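Local coordinates for putative molybdenum cofactor biosynthesis protein (Corynebacterium diphtheriae, PDB 2G2C) that probably takes part in molybdenum cofactor biosynthesis through a predicted molybdopterin-binding domain, although its exact function is not established, at residues A9-S14 with V59-T64; Y41-I46 with A70-T75. All blocks are in the same frame, centred on the assembly; numbering follows the deposited sequence. Where two conformers were deposited one is given.

Contact 1 (A9-S14 with V59-T64)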
ATOM      1  N   ALA A   9       6.671   2.080   4.149  1.00 11.20           N
ATOM      2  CA  ALA A   9       6.629   0.655   4.511  1.00 11.35           C
ATOM      3  C   ALA A   9       6.001  -0.145   3.412  1.00 11.90           C
ATOM      4  O   ALA A   9       4.995   0.283   2.783  1.00 12.51           O
ATOM      5  CB  ALA A   9       5.861   0.419   5.836  1.00 11.89           C
ATOM      6  N   ILE A  10       6.561  -1.324   3.202  1.00 11.06           N
ATOM      7  CA  ILE A  10       5.966  -2.285   2.262  1.00 11.35           C
ATOM      8  C   ILE A  10       5.428  -3.491   3.026  1.00 12.21           C
ATOM      9  O   ILE A  10       6.121  -4.017   3.939  1.00 12.09           O
ATOM     10  CB  ILE A  10       7.003  -2.746   1.203  1.00 11.33           C
ATOM     11  CG1 ILE A  10       7.413  -1.534   0.326  1.00 10.58           C
ATOM     12  CG2 ILE A  10       6.499  -4.013   0.436  1.00 11.61           C
ATOM     13  CD1 ILE A  10       8.628  -1.773  -0.559  1.00 11.82           C
ATOM     14  N   ILE A  11       4.218  -3.914   2.658  1.00 10.41           N
ATOM     15  CA  ILE A  11       3.603  -5.107   3.279  1.00 10.84           C
ATOM     16  C   ILE A  11       3.137  -6.035   2.176  1.00 11.01           C
ATOM     17  O   ILE A  11       2.200  -5.710   1.436  1.00 11.50           O
ATOM     18  CB  ILE A  11       2.396  -4.717   4.171  1.00 10.31           C
ATOM     19  CG1 ILE A  11       2.890  -3.778   5.286  1.00 12.51           C
ATOM     20  CG2 ILE A  11       1.713  -5.965   4.700  1.00 11.75           C
ATOM     21  CD1 ILE A  11       1.753  -3.017   6.041  1.00 12.15           C
ATOM     22  N   VAL A  12       3.850  -7.148   2.007  1.00 11.72           N
ATOM     23  CA  VAL A  12       3.450  -8.097   0.983  1.00 11.44           C
ATOM     24  C   VAL A  12       2.562  -9.164   1.641  1.00 11.82           C
ATOM     25  O   VAL A  12       2.943  -9.776   2.621  1.00 12.77           O
ATOM     26  CB  VAL A  12       4.693  -8.725   0.298  1.00 11.83           C
ATOM     27  CG1 VAL A  12       4.287  -9.872  -0.585  1.00 12.11           C
ATOM     28  CG2 VAL A  12       5.451  -7.650  -0.483  1.00 13.67           C
ATOM     29  N   VAL A  13       1.368  -9.347   1.095  1.00 11.90           N
ATOM     30  CA  VAL A  13       0.355 -10.175   1.725  1.00 12.36           C
ATOM     31  C   VAL A  13       0.192 -11.438   0.856  1.00 13.24           C
ATOM     32  O   VAL A  13      -0.326 -11.365  -0.279  1.00 13.49           O
ATOM     33  CB  VAL A  13      -0.998  -9.397   1.841  1.00 12.32           C
ATOM     34  CG1 VAL A  13      -2.081 -10.238   2.530  1.00 14.34           C
ATOM     35  CG2 VAL A  13      -0.802  -8.015   2.548  1.00 12.94           C
ATOM     36  N   SER A  14       0.668 -12.570   1.379  1.00 13.72           N
ATOM     37  CA  SER A  14       0.696 -13.806   0.579  1.00 14.60           C
ATOM     38  C   SER A  14       1.061 -14.991   1.420  1.00 15.01           C
ATOM     39  O   SER A  14       2.109 -14.985   2.038  1.00 15.42           O
ATOM     40  CB  SER A  14       1.781 -13.692  -0.502  1.00 15.90           C
ATOM     41  OG  SER A  14       2.011 -14.959  -1.159  1.00 16.83           O
ATOM     42  N   VAL A  59      -3.952  -5.976   9.493  1.00 10.85           N
ATOM     43  CA  VAL A  59      -4.110  -4.945  10.529  1.00 11.11           C
ATOM     44  C   VAL A  59      -2.864  -4.785  11.385  1.00 11.52           C
ATOM     45  O   VAL A  59      -2.432  -3.657  11.637  1.00 12.40           O
ATOM     46  CB  VAL A  59      -5.342  -5.205  11.467  1.00 11.54           C
ATOM     47  CG1 VAL A  59      -5.298  -4.253  12.711  1.00 11.26           C
ATOM     48  CG2 VAL A  59      -6.618  -5.030  10.688  1.00 10.54           C
ATOM     49  N   GLU A  60      -2.298  -5.907  11.842  1.00 11.45           N
ATOM     50  CA  GLU A  60      -1.112  -5.821  12.709  1.00 12.62           C
ATOM     51  C   GLU A  60       0.043  -5.173  11.954  1.00 12.07           C
ATOM     52  O   GLU A  60       0.747  -4.330  12.487  1.00 12.00           O
ATOM     53  CB  GLU A  60      -0.710  -7.204  13.185  1.00 13.89           C
ATOM     54  CG  GLU A  60       0.512  -7.219  14.024  1.00 17.90           C
ATOM     55  CD  GLU A  60       0.882  -8.624  14.457  1.00 25.44           C
ATOM     56  OE1 GLU A  60       0.816  -9.590  13.622  1.00 25.90           O
ATOM     57  OE2 GLU A  60       1.235  -8.765  15.647  1.00 27.25           O
ATOM     58  N   ALA A  61       0.249  -5.590  10.700  1.00 11.36           N
ATOM     59  CA  ALA A  61       1.330  -5.008   9.897  1.00 11.73           C
ATOM     60  C   ALA A  61       1.167  -3.498   9.636  1.00 10.64           C
ATOM     61  O   ALA A  61       2.146  -2.735   9.681  1.00 12.68           O
ATOM     62  CB  ALA A  61       1.484  -5.780   8.594  1.00 11.67           C
ATOM     63  N   ILE A  62      -0.075  -3.065   9.334  1.00 10.27           N
ATOM     64  CA  ILE A  62      -0.288  -1.647   9.108  1.00  9.66           C
ATOM     65  C   ILE A  62      -0.106  -0.828  10.391  1.00 10.28           C
ATOM     66  O   ILE A  62       0.544   0.230  10.370  1.00 11.33           O
ATOM     67  CB  ILE A  62      -1.690  -1.389   8.508  1.00  9.26           C
ATOM     68  CG1 ILE A  62      -1.773  -1.999   7.087  1.00 11.51           C
ATOM     69  CG2 ILE A  62      -1.961   0.084   8.448  1.00 11.39           C
ATOM     70  CD1 ILE A  62      -3.192  -1.916   6.431  1.00 11.30           C
ATOM     71  N   ALA A  63      -0.714  -1.293  11.489  1.00 10.67           N
ATOM     72  CA  ALA A  63      -0.641  -0.570  12.755  1.00 11.23           C
ATOM     73  C   ALA A  63       0.844  -0.465  13.182  1.00 11.95           C
ATOM     74  O   ALA A  63       1.298   0.581  13.666  1.00 11.71           O
ATOM     75  CB  ALA A  63      -1.428  -1.294  13.823  1.00 12.15           C
ATOM     76  N   THR A  64       1.601  -1.549  13.010  1.00 11.72           N
ATOM     77  CA  THR A  64       3.027  -1.519  13.335  1.00 12.63           C
ATOM     78  C   THR A  64       3.786  -0.481  12.490  1.00 12.32           C
ATOM     79  O   THR A  64       4.593   0.314  13.002  1.00 13.63           O
ATOM     80  CB  THR A  64       3.644  -2.917  13.181  1.00 13.90           C
ATOM     81  OG1 THR A  64       3.084  -3.788  14.180  1.00 15.56           O
ATOM     82  CG2 THR A  64       5.138  -2.837  13.338  1.00 13.17           C
TER
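The right-handed beta-alpha-beta crossover that links strand 42-51 to strand 72-76 carries helix 55-67 over the intervening strand 5-13, and Ile11 on that strand meets Ala61 and Ile62 of the helix. Ile11 does the work from the sheet side. Its CG1 lies anti to the carbonyl carbon (chi1 -60°) and the chain runs on extended, which carries CD1 up to the helix backbone. There Ile11 CD1 rests 3.7 Å from Ala61 O and beside Ile62 N, touching the main chain itself. The methyl of Ala61 points at the strand and fits against two branches of the isoleucine, with Ala61 CB 3.8 Å from Ile11 CD1 and also near Ile11 CG2. Ile62 comes in from the flank: Ile62 CG1 reaches Ile11 CD1 at 3.8 Å, while the Ile62 side chain also packs on Thr91 and Phe94. No hydrogen bond spans the two segments; the contact is apolar packing, and the CA atoms of Ile11 and Ala61 are 7.0 Å apart. Ile10, by contrast, packs on Leu27, Leu30 and Met34 of helix 26-34 across the sheet. Helices on both faces of a largely parallel sheet are typical of the three-layer alpha/beta/alpha fold of MoCF_biosynth domains.

Contact 2 (Y41-I46 with A70-T75)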
ATOM      1  N   TYR A  41      11.954  14.822  -3.941  0.50 24.63           N
ATOM      2  CA  TYR A  41      11.600  14.015  -2.784  0.50 24.43           C
ATOM      3  C   TYR A  41      12.118  12.603  -2.951  0.50 24.68           C
ATOM      4  O   TYR A  41      12.522  12.191  -4.036  0.50 24.55           O
ATOM      5  CB  TYR A  41      10.092  13.959  -2.598  0.50 23.99           C
ATOM      6  CG  TYR A  41       9.385  13.181  -3.683  0.50 23.92           C
ATOM      7  CD1 TYR A  41       8.975  13.812  -4.855  0.50 24.08           C
ATOM      8  CD2 TYR A  41       9.135  11.813  -3.541  0.50 23.40           C
ATOM      9  CE1 TYR A  41       8.328  13.112  -5.864  0.50 23.96           C
ATOM     10  CE2 TYR A  41       8.481  11.102  -4.545  0.50 23.04           C
ATOM     11  CZ  TYR A  41       8.082  11.756  -5.699  0.50 23.99           C
ATOM     12  OH  TYR A  41       7.442  11.064  -6.688  0.50 23.62           O
ATOM     13  N   SER A  42      12.045  11.841  -1.871  1.00 25.53           N
ATOM     14  CA  SER A  42      12.633  10.518  -1.831  0.50 24.79           C
ATOM     15  C   SER A  42      11.821   9.613  -0.891  1.00 24.17           C
ATOM     16  O   SER A  42      11.214  10.105   0.059  1.00 24.53           O
ATOM     17  CB  SER A  42      14.080  10.650  -1.340  0.50 25.56           C
ATOM     18  OG  SER A  42      14.743   9.401  -1.275  0.50 26.50           O
ATOM     19  N   TYR A  43      11.830   8.307  -1.140  1.00 22.03           N
ATOM     20  CA  TYR A  43      11.220   7.340  -0.237  1.00 20.26           C
ATOM     21  C   TYR A  43      12.291   6.724   0.630  1.00 20.01           C
ATOM     22  O   TYR A  43      13.316   6.245   0.116  1.00 21.13           O
ATOM     23  CB  TYR A  43      10.504   6.223  -1.012  1.00 20.30           C
ATOM     24  CG  TYR A  43       9.383   6.701  -1.863  1.00 19.08           C
ATOM     25  CD1 TYR A  43       8.077   6.794  -1.351  1.00 18.29           C
ATOM     26  CD2 TYR A  43       9.605   7.071  -3.171  1.00 17.14           C
ATOM     27  CE1 TYR A  43       7.032   7.263  -2.144  1.00 19.60           C
ATOM     28  CE2 TYR A  43       8.574   7.533  -3.968  1.00 18.92           C
ATOM     29  CZ  TYR A  43       7.287   7.613  -3.448  1.00 19.57           C
ATOM     30  OH  TYR A  43       6.247   8.066  -4.212  1.00 22.44           O
ATOM     31  N   GLU A  44      12.062   6.727   1.934  1.00 18.32           N
ATOM     32  CA  GLU A  44      12.933   6.058   2.883  1.00 18.02           C
ATOM     33  C   GLU A  44      12.220   4.817   3.412  1.00 17.19           C
ATOM     34  O   GLU A  44      11.299   4.923   4.264  1.00 17.34           O
ATOM     35  CB  GLU A  44      13.278   7.003   4.055  1.00 18.39           C
ATOM     36  CG  GLU A  44      14.263   6.362   5.020  1.00 22.43           C
ATOM     37  CD  GLU A  44      14.435   7.122   6.326  1.00 30.39           C
ATOM     38  OE1 GLU A  44      14.110   8.326   6.376  1.00 33.77           O
ATOM     39  OE2 GLU A  44      14.907   6.500   7.299  1.00 32.22           O
ATOM     40  N   LEU A  45      12.607   3.654   2.904  1.00 17.37           N
ATOM     41  CA  LEU A  45      11.959   2.405   3.325  1.00 16.76           C
ATOM     42  C   LEU A  45      12.364   2.010   4.745  1.00 17.45           C
ATOM     43  O   LEU A  45      13.497   1.543   4.963  1.00 19.65           O
ATOM     44  CB  LEU A  45      12.273   1.267   2.355  1.00 16.95           C
ATOM     45  CG  LEU A  45      11.505  -0.037   2.570  1.00 20.11           C
ATOM     46  CD1 LEU A  45      10.028   0.154   2.262  1.00 18.01           C
ATOM     47  CD2 LEU A  45      12.096  -1.062   1.645  1.00 19.06           C
ATOM     48  N   ILE A  46      11.468   2.205   5.704  1.00 16.30           N
ATOM     49  CA  ILE A  46      11.797   1.904   7.098  1.00 16.19           C
ATOM     50  C   ILE A  46      11.447   0.494   7.521  1.00 15.86           C
ATOM     51  O   ILE A  46      11.938   0.005   8.541  1.00 16.28           O
ATOM     52  CB  ILE A  46      11.204   2.953   8.049  1.00 16.73           C
ATOM     53  CG1 ILE A  46       9.681   2.785   8.160  1.00 17.31           C
ATOM     54  CG2 ILE A  46      11.667   4.364   7.586  1.00 16.45           C
ATOM     55  CD1 ILE A  46       9.041   3.590   9.327  1.00 20.85           C
ATOM     56  N   ALA A  70       5.817   5.353   9.658  1.00 12.19           N
ATOM     57  CA  ALA A  70       5.608   5.376   8.193  1.00 11.70           C
ATOM     58  C   ALA A  70       4.461   6.306   7.804  1.00 12.28           C
ATOM     59  O   ALA A  70       3.382   6.299   8.424  1.00 12.85           O
ATOM     60  CB  ALA A  70       5.327   3.983   7.693  1.00 11.64           C
ATOM     61  N   ARG A  71       4.746   7.126   6.797  1.00 11.27           N
ATOM     62  CA  ARG A  71       3.707   8.000   6.240  1.00 11.51           C
ATOM     63  C   ARG A  71       3.215   7.547   4.855  1.00 12.00           C
ATOM     64  O   ARG A  71       2.279   8.104   4.325  1.00 11.38           O
ATOM     65  CB  ARG A  71       4.122   9.473   6.247  1.00 12.90           C
ATOM     66  CG  ARG A  71       4.294   9.994   7.689  1.00 13.13           C
ATOM     67  CD  ARG A  71       4.391  11.499   7.676  1.00 13.36           C
ATOM     68  NE  ARG A  71       3.175  12.144   7.177  1.00 13.10           N
ATOM     69  CZ  ARG A  71       3.137  13.334   6.575  1.00 13.39           C
ATOM     70  NH1 ARG A  71       4.266  14.071   6.430  1.00 13.96           N
ATOM     71  NH2 ARG A  71       1.960  13.792   6.120  1.00 14.56           N
ATOM     72  N   PHE A  72       3.869   6.519   4.297  1.00 10.83           N
ATOM     73  CA  PHE A  72       3.422   5.934   3.038  1.00 10.80           C
ATOM     74  C   PHE A  72       3.528   4.443   3.238  1.00 11.67           C
ATOM     75  O   PHE A  72       4.608   3.944   3.562  1.00 11.53           O
ATOM     76  CB  PHE A  72       4.297   6.390   1.860  1.00 10.98           C
ATOM     77  CG  PHE A  72       3.945   5.708   0.572  1.00 12.97           C
ATOM     78  CD1 PHE A  72       2.656   5.773   0.071  1.00 14.18           C
ATOM     79  CD2 PHE A  72       4.880   4.960  -0.137  1.00 16.52           C
ATOM     80  CE1 PHE A  72       2.301   5.122  -1.127  1.00 13.92           C
ATOM     81  CE2 PHE A  72       4.513   4.298  -1.337  1.00 18.47           C
ATOM     82  CZ  PHE A  72       3.248   4.397  -1.827  1.00 14.53           C
ATOM     83  N   ILE A  73       2.401   3.747   3.126  1.00 10.26           N
ATOM     84  CA  ILE A  73       2.366   2.312   3.294  1.00 10.72           C
ATOM     85  C   ILE A  73       1.757   1.741   2.055  1.00 11.31           C
ATOM     86  O   ILE A  73       0.649   2.153   1.670  1.00 10.94           O
ATOM     87  CB  ILE A  73       1.489   1.929   4.522  1.00 10.62           C
ATOM     88  CG1 ILE A  73       2.109   2.516   5.799  1.00 11.75           C
ATOM     89  CG2 ILE A  73       1.342   0.406   4.602  1.00 11.72           C
ATOM     90  CD1 ILE A  73       1.280   2.311   7.090  1.00 12.31           C
ATOM     91  N   ILE A  74       2.474   0.820   1.410  1.00 10.62           N
ATOM     92  CA  ILE A  74       1.912   0.167   0.216  1.00 10.52           C
ATOM     93  C   ILE A  74       1.845  -1.343   0.496  1.00 11.29           C
ATOM     94  O   ILE A  74       2.823  -1.929   0.948  1.00 10.96           O
ATOM     95  CB  ILE A  74       2.686   0.524  -1.065  1.00 11.15           C
ATOM     96  CG1 ILE A  74       1.971  -0.106  -2.296  1.00 12.74           C
ATOM     97  CG2 ILE A  74       4.133   0.109  -0.958  1.00 13.26           C
ATOM     98  CD1 ILE A  74       2.196   0.659  -3.612  1.00 14.97           C
ATOM     99  N   THR A  75       0.668  -1.930   0.269  1.00 10.95           N
ATOM    100  CA  THR A  75       0.481  -3.371   0.427  1.00 11.26           C
ATOM    101  C   THR A  75       0.411  -3.982  -0.980  1.00 11.76           C
ATOM    102  O   THR A  75       0.024  -3.312  -1.956  1.00 11.36           O
ATOM    103  CB  THR A  75      -0.820  -3.717   1.191  1.00 12.14           C
ATOM    104  OG1 THR A  75      -1.981  -3.290   0.450  1.00 12.43           O
ATOM    105  CG2 THR A  75      -0.832  -3.017   2.572  1.00 11.92           C
TER
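With CG anti to the carbonyl carbon in Tyr43 (chi1 -62°) and anti to the backbone N in Phe72 (chi1 175°), the two rings lean toward each other across the sheet. Their strands, 42-51 and 72-76, are parallel but not adjacent: strand 5-13 runs between them, as expected when a beta-alpha-beta crossover skips one strand in an alpha/beta sheet. The rings therefore meet above the middle strand, where both also touch Ser8, and Met34 of helix 26-34 packs on the pair. They meet obliquely, with planes at 49° and centroids 5.6 Å apart. One side of the tyrosine makes the approach: CE1 of Tyr43 comes 3.7 Å from CD2 of Phe72, and CD1 of Tyr43 lies 3.9 Å from the same Phe72 CD2. Trp150 meets the Tyr43 ring as well, extending the aromatic group. The second touch lies on the other face of strand 42-51, near the turn that leads out of helix 55-67. There the side chain of Ile46 reaches Ala70 through its terminal methyl. Ile46 CD1 sits 4.1 Å from Ala70 CB but closer to the backbone, 3.7 Å from Ala70 N.

From the N terminus the chain runs through 9-14, 41-46, 59-64 and 70-75, so the two contacts cross. Contact 1 closes a loop of 44 residues that takes in helix 26-34 and strand 42-51; contact 2 closes one of 23 residues containing all of helix 55-67 and the end of strand 42-51. Strand 5-13 joins them, lying between strands 42-51 and 72-76. It hydrogen-bonds to strand 42-51 along one edge, while along the other Ala9 bonds through its backbone to Phe72 and Ile74. Contact 1 packs the crossover helix on this strand, and contact 2 spans it from the two strands the helix connects. Ile10 and Leu45 also pack together.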